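Local coordinates for protein KLLA0E08119p (Kluyveromyces lactis, PDB 3VA7) that probably carboxylates urea to urea-1-carboxylate using ATP, hydrogencarbonate and biotin, this chain being the urea carboxylase part of a longer enzyme that also hydrolyses the product, at residues 83-88 and 407-412; 366-371 and 411-416; 388-393 and 435-440. All blocks are in the same frame, centred on the assembly; numbering follows the deposited sequence.

Contact 1: 83-88 and 407-412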
# COMPACT_ATOMS: atom_id res chain seq x y z
N ARG A 83 -12.18 6.75 -22.74
CA ARG A 83 -12.38 6.73 -21.30
C ARG A 83 -13.87 6.88 -20.94
O ARG A 83 -14.39 6.11 -20.16
CB ARG A 83 -11.50 7.81 -20.62
CG ARG A 83 -10.98 7.51 -19.18
CD ARG A 83 -9.40 7.63 -19.03
NE ARG A 83 -8.59 6.47 -19.53
CZ ARG A 83 -7.78 5.69 -18.78
NH1 ARG A 83 -7.65 5.91 -17.47
NH2 ARG A 83 -7.09 4.68 -19.33
N THR A 84 -14.56 7.85 -21.51
CA THR A 84 -15.88 8.17 -20.99
C THR A 84 -16.96 7.19 -21.43
O THR A 84 -16.82 6.50 -22.45
CB THR A 84 -16.33 9.57 -21.43
OG1 THR A 84 -16.33 9.63 -22.87
CG2 THR A 84 -15.41 10.66 -20.84
N ALA A 85 -18.05 7.15 -20.67
CA ALA A 85 -19.24 6.44 -21.10
C ALA A 85 -19.61 6.76 -22.56
O ALA A 85 -19.95 5.88 -23.33
CB ALA A 85 -20.42 6.76 -20.15
N ALA A 86 -19.55 8.04 -22.95
CA ALA A 86 -19.98 8.44 -24.29
C ALA A 86 -18.99 7.99 -25.38
O ALA A 86 -19.39 7.60 -26.47
CB ALA A 86 -20.21 9.93 -24.34
N GLU A 87 -17.71 8.04 -25.03
CA GLU A 87 -16.60 7.67 -25.93
C GLU A 87 -16.58 6.18 -26.31
O GLU A 87 -16.01 5.81 -27.34
CB GLU A 87 -15.29 7.99 -25.22
CG GLU A 87 -14.31 8.84 -25.98
CD GLU A 87 -13.77 9.98 -25.12
OE1 GLU A 87 -13.41 9.74 -23.92
OE2 GLU A 87 -13.73 11.12 -25.64
N THR A 88 -17.20 5.36 -25.46
CA THR A 88 -17.07 3.89 -25.52
C THR A 88 -18.39 3.09 -25.42
O THR A 88 -19.01 2.77 -26.45
CB THR A 88 -16.05 3.39 -24.46
OG1 THR A 88 -16.36 3.98 -23.19
CG2 THR A 88 -14.58 3.71 -24.86
N ALA A 407 -13.83 6.34 -10.63
CA ALA A 407 -14.99 7.19 -10.33
C ALA A 407 -15.82 7.43 -11.60
O ALA A 407 -16.91 8.03 -11.56
CB ALA A 407 -14.53 8.54 -9.70
N GLU A 408 -15.30 6.92 -12.72
CA GLU A 408 -15.88 7.14 -14.03
C GLU A 408 -17.35 6.70 -14.15
O GLU A 408 -18.25 7.52 -14.40
CB GLU A 408 -14.99 6.50 -15.11
CG GLU A 408 -15.06 7.22 -16.48
CD GLU A 408 -14.69 8.74 -16.44
OE1 GLU A 408 -13.88 9.16 -15.56
OE2 GLU A 408 -15.20 9.49 -17.32
N TYR A 409 -17.63 5.43 -13.94
CA TYR A 409 -18.90 4.93 -14.46
C TYR A 409 -20.06 4.90 -13.49
O TYR A 409 -21.17 5.35 -13.83
CB TYR A 409 -18.68 3.58 -15.16
CG TYR A 409 -17.59 3.68 -16.22
CD1 TYR A 409 -17.84 4.28 -17.46
CD2 TYR A 409 -16.28 3.22 -15.94
CE1 TYR A 409 -16.82 4.40 -18.42
CE2 TYR A 409 -15.25 3.32 -16.87
CZ TYR A 409 -15.52 3.91 -18.11
OH TYR A 409 -14.49 4.00 -19.02
N ASP A 410 -19.80 4.39 -12.30
CA ASP A 410 -20.86 3.93 -11.41
C ASP A 410 -20.10 3.16 -10.38
O ASP A 410 -19.31 2.30 -10.71
CB ASP A 410 -21.82 2.96 -12.12
CG ASP A 410 -22.68 2.16 -11.15
OD1 ASP A 410 -23.73 2.66 -10.67
OD2 ASP A 410 -22.29 1.01 -10.87
N PRO A 411 -20.36 3.44 -9.10
CA PRO A 411 -19.48 2.88 -8.09
C PRO A 411 -19.91 1.48 -7.53
O PRO A 411 -19.49 1.09 -6.45
CB PRO A 411 -19.47 3.99 -7.02
CG PRO A 411 -20.79 4.75 -7.22
CD PRO A 411 -21.42 4.29 -8.52
N THR A 412 -20.70 0.72 -8.27
CA THR A 412 -21.04 -0.61 -7.80
C THR A 412 -19.83 -1.56 -7.61
O THR A 412 -18.98 -1.73 -8.51
CB THR A 412 -22.08 -1.26 -8.71
OG1 THR A 412 -23.31 -0.51 -8.63
CG2 THR A 412 -22.31 -2.72 -8.30
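Y409 reaches from the 407-412 loop into the bend at R83, T84 and A85, and its hydroxyl makes the one hydrogen bond between the two segments. Y409 OH donates to R83 O at a doubtful 2.4 Å, a length too short to be taken literally at this resolution. CG stands anti to the carbonyl carbon (chi1 -54°), beside the backbone N of Y409, and from there the ring reaches R83 O; S62 OG is a second partner of the hydroxyl. Tyrosine suits the place because a rigid, apolar ring ends in a polar hydroxyl that can reach a backbone carbonyl and S62.

Packing contacts lie at one edge and on one face of the ring. The backbone N of A85 comes to its edge, 3.8 Å from Y409 CE1, and the A85 methyl touches it only loosely. E408 CB covers part of one face near the rim. Beside this, the E408 chain bends at chi2 (57°), and its OE2 lies obliquely against the T84 methyl, CG2, at 3.7 Å. A phenylalanine at Y409 would probably keep the ring packing but leave R83 O and S62 OG without their shared partner.

Hydrogen bonds inside 83-88 shape the receiving bend. T84 OG1 accepts from the backbone N of E87 at 3.0 Å, an ST motif, while E87 OE1 takes the backbone N of T84 at 3.3 Å in return. The result is a largely exposed loop-to-loop seam of the biotin carboxylase fold, joining the loop after strand 76-79 of the parallel sheet to the turn leading into strand 412-420 of the antiparallel sheet.

Contact 2: 366-371 and 411-416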
# COMPACT_ATOMS: atom_id res chain seq x y z
N ALA A 366 -28.28 -6.60 -1.05
CA ALA A 366 -27.74 -5.31 -0.63
C ALA A 366 -26.70 -4.88 -1.67
O ALA A 366 -25.93 -5.71 -2.20
CB ALA A 366 -27.09 -5.41 0.78
N ARG A 367 -26.67 -3.60 -1.97
CA ARG A 367 -25.77 -3.13 -3.00
C ARG A 367 -24.53 -2.47 -2.40
O ARG A 367 -24.61 -1.35 -1.87
CB ARG A 367 -26.50 -2.12 -3.87
CG ARG A 367 -27.84 -2.56 -4.44
CD ARG A 367 -28.08 -1.70 -5.71
NE ARG A 367 -29.35 -1.96 -6.38
CZ ARG A 367 -29.79 -1.24 -7.40
NH1 ARG A 367 -29.08 -0.23 -7.87
NH2 ARG A 367 -30.96 -1.52 -7.96
N LEU A 368 -23.39 -3.15 -2.50
CA LEU A 368 -22.13 -2.58 -2.05
C LEU A 368 -21.58 -1.61 -3.07
O LEU A 368 -21.21 -2.02 -4.17
CB LEU A 368 -21.08 -3.67 -1.77
CG LEU A 368 -19.78 -3.28 -1.01
CD1 LEU A 368 -20.00 -3.14 0.51
CD2 LEU A 368 -18.64 -4.29 -1.30
N TYR A 369 -21.51 -0.34 -2.67
CA TYR A 369 -20.96 0.76 -3.48
C TYR A 369 -19.63 1.30 -2.93
O TYR A 369 -19.44 1.40 -1.71
CB TYR A 369 -21.95 1.94 -3.51
CG TYR A 369 -23.18 1.72 -4.39
CD1 TYR A 369 -23.10 1.91 -5.76
CD2 TYR A 369 -24.42 1.39 -3.84
CE1 TYR A 369 -24.19 1.73 -6.60
CE2 TYR A 369 -25.53 1.21 -4.65
CZ TYR A 369 -25.40 1.39 -6.05
OH TYR A 369 -26.45 1.21 -6.94
N ALA A 370 -18.71 1.66 -3.83
CA ALA A 370 -17.52 2.45 -3.48
C ALA A 370 -17.96 3.89 -3.29
O ALA A 370 -17.87 4.73 -4.20
CB ALA A 370 -16.51 2.36 -4.55
N GLU A 371 -18.46 4.18 -2.10
CA GLU A 371 -19.01 5.50 -1.76
C GLU A 371 -18.76 5.80 -0.30
O GLU A 371 -18.63 4.87 0.54
CB GLU A 371 -20.52 5.46 -1.86
CG GLU A 371 -21.13 5.96 -3.09
CD GLU A 371 -22.60 5.55 -3.12
OE1 GLU A 371 -23.04 5.00 -2.07
OE2 GLU A 371 -23.27 5.77 -4.18
N PRO A 411 -20.36 3.44 -9.10
CA PRO A 411 -19.48 2.88 -8.09
C PRO A 411 -19.91 1.48 -7.53
O PRO A 411 -19.49 1.09 -6.45
CB PRO A 411 -19.47 3.99 -7.02
CG PRO A 411 -20.79 4.75 -7.22
CD PRO A 411 -21.42 4.29 -8.52
N THR A 412 -20.70 0.72 -8.27
CA THR A 412 -21.04 -0.61 -7.80
C THR A 412 -19.83 -1.56 -7.61
O THR A 412 -18.98 -1.73 -8.51
CB THR A 412 -22.08 -1.26 -8.71
OG1 THR A 412 -23.31 -0.51 -8.63
CG2 THR A 412 -22.31 -2.72 -8.30
N LEU A 413 -19.75 -2.18 -6.45
CA LEU A 413 -18.68 -3.11 -6.19
C LEU A 413 -19.19 -4.54 -6.32
O LEU A 413 -18.56 -5.40 -6.95
CB LEU A 413 -18.07 -2.86 -4.79
CG LEU A 413 -17.18 -1.60 -4.69
CD1 LEU A 413 -16.67 -1.23 -3.29
CD2 LEU A 413 -16.00 -1.68 -5.69
N ALA A 414 -20.35 -4.77 -5.75
CA ALA A 414 -20.80 -6.10 -5.48
C ALA A 414 -22.25 -6.06 -5.10
O ALA A 414 -22.75 -5.06 -4.66
CB ALA A 414 -19.94 -6.75 -4.38
N LYS A 415 -22.96 -7.14 -5.36
CA LYS A 415 -24.32 -7.25 -4.92
C LYS A 415 -24.30 -8.52 -4.11
O LYS A 415 -23.84 -9.58 -4.58
CB LYS A 415 -25.27 -7.35 -6.09
CG LYS A 415 -25.37 -6.09 -6.84
CD LYS A 415 -26.47 -6.17 -7.89
CE LYS A 415 -26.08 -7.09 -9.04
NZ LYS A 415 -27.21 -7.48 -9.88
N ILE A 416 -24.75 -8.39 -2.86
CA ILE A 416 -24.69 -9.44 -1.89
C ILE A 416 -26.09 -9.98 -1.70
O ILE A 416 -26.97 -9.27 -1.23
CB ILE A 416 -24.08 -8.90 -0.58
CG1 ILE A 416 -22.63 -8.52 -0.86
CG2 ILE A 416 -24.11 -9.95 0.52
CD1 ILE A 416 -22.19 -7.27 -0.20
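L368 and L413 project where the strands 366-369 and 412-416 run antiparallel, and their side chains fit obliquely against each other. L368 CG lies anti to its backbone N (chi1 -168°), which brings CD2 to 3.8 Å from L413 CB. The small A414 leaves a shallow hollow beside them; L368 lies over it, and I416 CD1 touches L368 CB at 4.1 Å. L413 CD1 reaches on to the dip at A370, 3.8 Å from A370 CB, while still near L368 CD2. A370, a small residue, lies within van der Waals range of both L413 and P411.

The other face, carrying R367, Y369, T412 and K415, is more polar. The Y369 ring is a broad ridge beside P411, with CD1 3.9 Å from P411 CG. T412 OG1, which also bonds D410, approaches the ring obliquely, 3.1 Å from Y369 CE1. R367 NH1 meets Y369 OH in the guanidinium plane at 3.1 Å, while its NE and NH2 form salt bridges with E268 and E325, three bonds that hold the guanidinium in place.

Backbone bonds set the register at A366 with I416, and A370 N gives to P411 O at 2.8 Å. Between them L368 O accepts from both L413 N (2.7 Å) and A414 N. Two residues thus oppose one: a classic beta bulge between two strands of the biotin carboxylase C-terminal domain, in a large antiparallel sheet shared with earlier strands.

Contact 3: 388-393 and 435-440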
# COMPACT_ATOMS: atom_id res chain seq x y z
N SER A 388 -12.82 -9.79 0.69
CA SER A 388 -13.41 -11.05 1.11
C SER A 388 -14.95 -11.08 1.15
O SER A 388 -15.60 -10.15 1.68
CB SER A 388 -12.83 -11.49 2.44
OG SER A 388 -12.95 -12.91 2.54
N PHE A 389 -15.53 -12.14 0.60
CA PHE A 389 -17.02 -12.30 0.60
C PHE A 389 -17.49 -13.65 1.22
O PHE A 389 -16.82 -14.69 1.06
CB PHE A 389 -17.63 -12.18 -0.80
CG PHE A 389 -17.42 -10.83 -1.47
CD1 PHE A 389 -18.06 -9.69 -0.98
CD2 PHE A 389 -16.63 -10.72 -2.66
CE1 PHE A 389 -17.89 -8.43 -1.62
CE2 PHE A 389 -16.47 -9.45 -3.33
CZ PHE A 389 -17.12 -8.32 -2.79
N PRO A 390 -18.65 -13.62 1.90
CA PRO A 390 -19.16 -14.91 2.34
C PRO A 390 -19.34 -15.79 1.11
O PRO A 390 -20.07 -15.40 0.18
CB PRO A 390 -20.54 -14.55 2.94
CG PRO A 390 -20.90 -13.23 2.32
CD PRO A 390 -19.57 -12.52 2.22
N SER A 391 -18.71 -16.96 1.11
CA SER A 391 -18.80 -17.85 -0.05
C SER A 391 -20.15 -18.57 -0.15
O SER A 391 -20.39 -19.23 -1.18
CB SER A 391 -17.75 -18.93 0.06
OG SER A 391 -18.05 -19.71 1.23
N TRP A 392 -20.97 -18.48 0.91
CA TRP A 392 -22.25 -19.25 1.00
C TRP A 392 -23.41 -18.41 0.50
O TRP A 392 -24.47 -18.96 0.19
CB TRP A 392 -22.58 -19.74 2.45
CG TRP A 392 -22.41 -18.66 3.48
CD1 TRP A 392 -21.29 -18.40 4.21
CD2 TRP A 392 -23.35 -17.60 3.82
NE1 TRP A 392 -21.46 -17.30 4.99
CE2 TRP A 392 -22.72 -16.79 4.80
CE3 TRP A 392 -24.65 -17.28 3.41
CZ2 TRP A 392 -23.34 -15.70 5.38
CZ3 TRP A 392 -25.27 -16.18 4.00
CH2 TRP A 392 -24.62 -15.41 4.97
N ALA A 393 -23.24 -17.10 0.48
CA ALA A 393 -24.20 -16.22 -0.22
C ALA A 393 -23.90 -16.24 -1.74
O ALA A 393 -22.89 -16.75 -2.19
CB ALA A 393 -24.17 -14.77 0.37
N ASN A 435 -21.62 -8.79 7.60
CA ASN A 435 -20.61 -8.89 8.65
C ASN A 435 -19.35 -9.58 8.14
O ASN A 435 -18.25 -9.37 8.64
CB ASN A 435 -21.16 -9.69 9.84
CG ASN A 435 -21.94 -8.82 10.89
OD1 ASN A 435 -22.44 -7.71 10.61
ND2 ASN A 435 -22.04 -9.36 12.10
N GLU A 436 -19.54 -10.39 7.12
CA GLU A 436 -18.56 -11.33 6.70
C GLU A 436 -17.93 -10.77 5.42
O GLU A 436 -17.04 -11.38 4.82
CB GLU A 436 -19.28 -12.65 6.46
CG GLU A 436 -18.62 -13.89 6.97
CD GLU A 436 -19.61 -14.98 7.30
OE1 GLU A 436 -19.79 -15.91 6.51
OE2 GLU A 436 -20.18 -14.93 8.39
N THR A 437 -18.39 -9.58 5.04
CA THR A 437 -17.91 -8.89 3.85
C THR A 437 -16.81 -7.92 4.24
O THR A 437 -17.05 -6.88 4.91
CB THR A 437 -19.07 -8.11 3.15
OG1 THR A 437 -19.94 -9.03 2.47
CG2 THR A 437 -18.53 -7.07 2.13
N ALA A 438 -15.59 -8.26 3.83
CA ALA A 438 -14.45 -7.40 4.08
C ALA A 438 -13.82 -6.90 2.77
O ALA A 438 -13.14 -7.66 2.05
CB ALA A 438 -13.44 -8.12 4.93
N VAL A 439 -14.06 -5.62 2.48
CA VAL A 439 -13.50 -4.95 1.31
C VAL A 439 -12.76 -3.64 1.68
O VAL A 439 -13.34 -2.72 2.27
CB VAL A 439 -14.61 -4.66 0.30
CG1 VAL A 439 -14.11 -3.70 -0.80
CG2 VAL A 439 -15.17 -5.98 -0.26
N TYR A 440 -11.47 -3.55 1.34
CA TYR A 440 -10.62 -2.48 1.83
C TYR A 440 -9.77 -1.89 0.70
O TYR A 440 -9.37 -2.62 -0.20
CB TYR A 440 -9.72 -2.97 2.96
CG TYR A 440 -10.36 -3.70 4.15
CD1 TYR A 440 -11.08 -3.01 5.14
CD2 TYR A 440 -10.16 -5.08 4.32
CE1 TYR A 440 -11.65 -3.69 6.26
CE2 TYR A 440 -10.69 -5.76 5.42
CZ TYR A 440 -11.44 -5.08 6.37
OH TYR A 440 -11.96 -5.79 7.44
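S388 and A438 form the antiparallel hydrogen-bonded pair of a short two-stranded ribbon, 386-388 with 438-440, in the biotin carboxylase C-terminal domain. S388 N gives to A438 O at 2.5 Å, and A438 N returns a bond to S388 O at 2.9 Å. Both side chains are small and lie on the same face of the ribbon, so neither hinders the close approach of the backbones.

Beyond this pair the 388-393 segment leaves the ribbon, and side chains take over. F389 starts away from the partner segment, yet its ring swings back beside T437 and V439. Its CE1 lies 3.9 Å from V439 CG2, obliquely placed, whereas T437 OG1 sits at the ring edge in plane. The T437 hydroxyl is bonded to A433 O of helix 423-435, and T437 CG2 also lies beside F389 CE1. A beta-branched valine and threonine suit this place, each offering a methyl to the flat ring. P390 comes next: its CD rests 3.5 Å from T437 OG1, and its CB leans over one face of the W392 indole, near the rim. A proline, having no backbone N-H to satisfy, can continue the segment where the strand pairing ends.

E436 closes the contact from the helix side. Its chain runs extended beyond CG, and the carboxylate divides its work: OE2 bonds Q432 NE2, and OE1 faces the tryptophan. The two planes stand 70° apart, and W392 NE1, with its partner almost in the indole plane, donates to the syn side of E436 OE1, tilted 27° from the carboxylate plane, at 2.7 Å and a fairly straight 165°.

The three contacts trace a path from the surface of the biotin carboxylase part into its antiparallel sheet and out to a short side ribbon. Contact 1 is a surface seam between loops, resting on one tyrosine hydroxyl and a carbonyl. Contact 2 is buried and relies on repeated backbone bonds and leucine packing; it shares P411 and T412 with contact 1, so one chain segment passes from the seam into the sheet. Contact 3, partly buried, mixes a single strand pair with an indole-carboxylate bond. It touches contact 2 through F389, which packs on A414, and V439, which meets L368; contacts 1 and 3 do not touch.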